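Zona occludens toxin N-terminal domain-containing protein (Neisseria meningitidis MC58, PDB 2R2A) is of unknown function but, as the N-terminal domain of a zonular occludens toxin homologue with a P-loop NTPase-like fold, probably binds nucleotide. Local coordinates at residues K42-I47 against Y78-K83. Numbering follows the deposited sequence.
Sequences KVFTNI and YEWIKK
Phe-44 and Trp-80 show how two large side chains can bridge a strand and a short helix whose backbones stay well apart: the nearest alpha carbons of 42-47 and 78-83, CA of Phe-44 and CA of Ile-81, are 10.0 Å from each other. The indole presents the edge of its six-membered ring to one face of the phenyl, an edge-to-face pair inclined at 51°, well short of perpendicular. CZ3 of Trp-80 lies over the middle of the phenyl ring, 3.6 Å from CE2 of Phe-44, while CH2 of Trp-80 reaches toward the CD2 side.

Both side chains leave their backbones toward each other. In Trp-80, CG sits between the backbone N and the carbonyl carbon (chi1 53°), and with chi2 at -93° the benzo half of the indole is turned to the phenyl. Its pyrrole NE1 donates instead to the carbonyl oxygen of Ser-73, a bond that helps fix the rotation of the ring. Phe-44 places CG anti to its own carbonyl carbon. Ile-81 contributes more lightly: its CD1 approaches CE1 of Phe-44 obliquely at 4.3 Å.

Ile-57 of the adjacent strand 55-58 and Leu-72 of the edge strand 72-73 both touch the side chains of Phe-44 and Trp-80, and Ile-81 rests on Val-91. All three side chains are buried, and they join helix 77-80 and the type I turn from Trp-80 to Lys-83 to strand 43-45. The helix, in the connection between strands 72-73 and 90-93, lies against one face of the largely parallel central sheet, an alpha/beta arrangement consistent with the P-loop NTPase clan of the Zot domain.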
ATOM      1  N   LYS A  42       6.404  12.270  -5.132  1.00 23.00           N
ATOM      2  CA  LYS A  42       7.160  11.137  -5.633  1.00 24.93           C
ATOM      3  C   LYS A  42       6.475   9.847  -5.165  1.00 24.87           C
ATOM      4  O   LYS A  42       6.050   9.772  -4.012  1.00 26.18           O
ATOM      5  CB  LYS A  42       8.584  11.197  -5.087  1.00 25.48           C
ATOM      6  CG  LYS A  42       9.489  10.114  -5.593  1.00 27.54           C
ATOM      7  CD  LYS A  42      10.969  10.418  -5.222  1.00 25.90           C
ATOM      8  CE  LYS A  42      11.908   9.457  -5.959  1.00 29.22           C
ATOM      9  NZ  LYS A  42      13.346   9.485  -5.484  1.00 29.62           N
ATOM     10  N   VAL A  43       6.349   8.868  -6.066  1.00 25.03           N
ATOM     11  CA  VAL A  43       5.724   7.555  -5.786  1.00 24.35           C
ATOM     12  C   VAL A  43       6.781   6.426  -5.831  1.00 24.56           C
ATOM     13  O   VAL A  43       7.525   6.308  -6.800  1.00 24.66           O
ATOM     14  CB  VAL A  43       4.562   7.257  -6.781  1.00 24.89           C
ATOM     15  CG1 VAL A  43       3.894   5.876  -6.505  1.00 21.60           C
ATOM     16  CG2 VAL A  43       3.476   8.353  -6.715  1.00 24.31           C
ATOM     17  N   PHE A  44       6.885   5.652  -4.756  1.00 23.22           N
ATOM     18  CA  PHE A  44       7.744   4.457  -4.732  1.00 23.26           C
ATOM     19  C   PHE A  44       6.818   3.267  -4.806  1.00 23.51           C
ATOM     20  O   PHE A  44       5.845   3.198  -4.049  1.00 22.58           O
ATOM     21  CB  PHE A  44       8.558   4.392  -3.430  1.00 23.81           C
ATOM     22  CG  PHE A  44       9.559   5.531  -3.277  1.00 23.91           C
ATOM     23  CD1 PHE A  44       9.245   6.666  -2.537  1.00 25.50           C
ATOM     24  CD2 PHE A  44      10.821   5.422  -3.849  1.00 24.02           C
ATOM     25  CE1 PHE A  44      10.179   7.713  -2.388  1.00 27.59           C
ATOM     26  CE2 PHE A  44      11.764   6.468  -3.724  1.00 27.42           C
ATOM     27  CZ  PHE A  44      11.432   7.607  -2.986  1.00 28.00           C
ATOM     28  N   THR A  45       7.082   2.334  -5.709  1.00 23.31           N
ATOM     29  CA  THR A  45       6.228   1.153  -5.763  1.00 24.18           C
ATOM     30  C   THR A  45       6.934  -0.018  -6.383  1.00 24.55           C
ATOM     31  O   THR A  45       7.960   0.157  -7.032  1.00 25.14           O
ATOM     32  CB  THR A  45       4.859   1.443  -6.461  1.00 23.42           C
ATOM     33  OG1 THR A  45       3.964   0.329  -6.309  1.00 24.99           O
ATOM     34  CG2 THR A  45       5.035   1.792  -7.941  1.00 26.76           C
ATOM     35  N   ASN A  46       6.397  -1.218  -6.144  1.00 24.43           N
ATOM     36  CA  ASN A  46       6.869  -2.437  -6.808  1.00 24.75           C
ATOM     37  C   ASN A  46       5.856  -2.913  -7.864  1.00 24.81           C
ATOM     38  O   ASN A  46       6.040  -3.978  -8.444  1.00 24.68           O
ATOM     39  CB  ASN A  46       7.170  -3.568  -5.783  1.00 24.08           C
ATOM     40  CG  ASN A  46       5.937  -4.005  -4.993  1.00 23.52           C
ATOM     41  OD1 ASN A  46       5.062  -3.198  -4.682  1.00 20.60           O
ATOM     42  ND2 ASN A  46       5.867  -5.305  -4.657  1.00 22.06           N
ATOM     43  N   ILE A  47       4.770  -2.153  -8.085  1.00 25.71           N
ATOM     44  CA  ILE A  47       3.749  -2.575  -9.049  1.00 26.26           C
ATOM     45  C   ILE A  47       4.299  -2.527 -10.473  1.00 27.44           C
ATOM     46  O   ILE A  47       4.783  -1.491 -10.893  1.00 26.49           O
ATOM     47  CB  ILE A  47       2.474  -1.728  -8.973  1.00 27.03           C
ATOM     48  CG1 ILE A  47       1.704  -2.024  -7.653  1.00 27.00           C
ATOM     49  CG2 ILE A  47       1.533  -2.064 -10.128  1.00 26.40           C
ATOM     50  CD1 ILE A  47       0.677  -0.981  -7.375  1.00 30.65           C
ATOM     51  N   TYR A  78      13.616   2.275   5.921  1.00 27.89           N
ATOM     52  CA  TYR A  78      13.847   3.059   7.113  1.00 29.06           C
ATOM     53  C   TYR A  78      15.055   4.009   6.944  1.00 29.82           C
ATOM     54  O   TYR A  78      15.114   5.036   7.601  1.00 29.35           O
ATOM     55  CB  TYR A  78      14.022   2.151   8.343  1.00 29.24           C
ATOM     56  CG  TYR A  78      15.288   1.323   8.351  1.00 29.67           C
ATOM     57  CD1 TYR A  78      15.339   0.067   7.723  1.00 29.05           C
ATOM     58  CD2 TYR A  78      16.431   1.776   9.020  1.00 30.09           C
ATOM     59  CE1 TYR A  78      16.516  -0.701   7.747  1.00 30.95           C
ATOM     60  CE2 TYR A  78      17.594   1.027   9.035  1.00 30.68           C
ATOM     61  CZ  TYR A  78      17.632  -0.201   8.403  1.00 30.50           C
ATOM     62  OH  TYR A  78      18.801  -0.920   8.432  1.00 30.20           O
ATOM     63  N   GLU A  79      15.987   3.653   6.056  1.00 30.54           N
ATOM     64  CA  GLU A  79      17.172   4.473   5.798  1.00 31.98           C
ATOM     65  C   GLU A  79      16.850   5.575   4.782  1.00 31.32           C
ATOM     66  O   GLU A  79      16.766   6.751   5.153  1.00 32.66           O
ATOM     67  CB  GLU A  79      18.353   3.620   5.320  1.00 31.39           C
ATOM     68  CG  GLU A  79      19.014   2.745   6.394  1.00 33.99           C
ATOM     69  CD  GLU A  79      20.365   2.151   5.949  1.00 34.30           C
ATOM     70  OE1 GLU A  79      20.930   1.304   6.677  1.00 38.52           O
ATOM     71  OE2 GLU A  79      20.877   2.541   4.875  1.00 38.59           O
ATOM     72  N   TRP A  80      16.679   5.200   3.514  1.00 30.40           N
ATOM     73  CA  TRP A  80      16.471   6.166   2.438  1.00 30.21           C
ATOM     74  C   TRP A  80      15.186   7.013   2.494  1.00 30.96           C
ATOM     75  O   TRP A  80      15.150   8.077   1.879  1.00 31.09           O
ATOM     76  CB  TRP A  80      16.581   5.500   1.062  1.00 29.17           C
ATOM     77  CG  TRP A  80      15.714   4.287   0.825  1.00 29.03           C
ATOM     78  CD1 TRP A  80      16.074   2.987   1.018  1.00 28.74           C
ATOM     79  CD2 TRP A  80      14.365   4.253   0.294  1.00 28.88           C
ATOM     80  NE1 TRP A  80      15.043   2.148   0.670  1.00 27.68           N
ATOM     81  CE2 TRP A  80      13.987   2.891   0.217  1.00 28.84           C
ATOM     82  CE3 TRP A  80      13.445   5.237  -0.115  1.00 28.53           C
ATOM     83  CZ2 TRP A  80      12.728   2.476  -0.259  1.00 27.09           C
ATOM     84  CZ3 TRP A  80      12.191   4.827  -0.583  1.00 27.76           C
ATOM     85  CH2 TRP A  80      11.841   3.453  -0.641  1.00 27.68           C
ATOM     86  N   ILE A  81      14.137   6.548   3.183  1.00 32.24           N
ATOM     87  CA  ILE A  81      12.889   7.324   3.292  1.00 33.15           C
ATOM     88  C   ILE A  81      13.070   8.666   4.043  1.00 34.13           C
ATOM     89  O   ILE A  81      12.276   9.605   3.849  1.00 34.53           O
ATOM     90  CB  ILE A  81      11.682   6.501   3.854  1.00 32.77           C
ATOM     91  CG1 ILE A  81      10.351   7.036   3.321  1.00 34.46           C
ATOM     92  CG2 ILE A  81      11.632   6.534   5.365  1.00 32.55           C
ATOM     93  CD1 ILE A  81      10.053   6.739   1.835  1.00 34.36           C
ATOM     94  N   LYS A  82      14.113   8.752   4.872  1.00 34.09           N
ATOM     95  CA  LYS A  82      14.355   9.935   5.704  1.00 34.93           C
ATOM     96  C   LYS A  82      15.165  11.015   4.984  1.00 34.89           C
ATOM     97  O   LYS A  82      15.333  12.139   5.499  1.00 35.54           O
ATOM     98  CB  LYS A  82      14.977   9.538   7.050  1.00 34.69           C
ATOM     99  CG  LYS A  82      14.334   8.254   7.580  1.00 37.26           C
ATOM    100  CD  LYS A  82      14.199   8.163   9.091  1.00 38.44           C
ATOM    101  CE  LYS A  82      13.150   7.061   9.417  1.00 39.28           C
ATOM    102  NZ  LYS A  82      13.401   6.339  10.704  1.00 38.68           N
ATOM    103  N   LYS A  83      15.652  10.692   3.786  1.00 34.52           N
ATOM    104  CA  LYS A  83      16.438  11.667   3.037  1.00 33.22           C
ATOM    105  C   LYS A  83      15.611  12.680   2.262  1.00 32.31           C
ATOM    106  O   LYS A  83      14.644  12.306   1.588  1.00 30.64           O
ATOM    107  CB  LYS A  83      17.536  11.012   2.188  1.00 34.56           C
ATOM    108  CG  LYS A  83      17.139  10.198   0.980  1.00 36.54           C
ATOM    109  CD  LYS A  83      18.413   9.461   0.503  1.00 40.73           C
ATOM    110  CE  LYS A  83      18.113   8.387  -0.535  1.00 43.27           C
ATOM    111  NZ  LYS A  83      19.159   7.302  -0.506  1.00 46.35           N
TER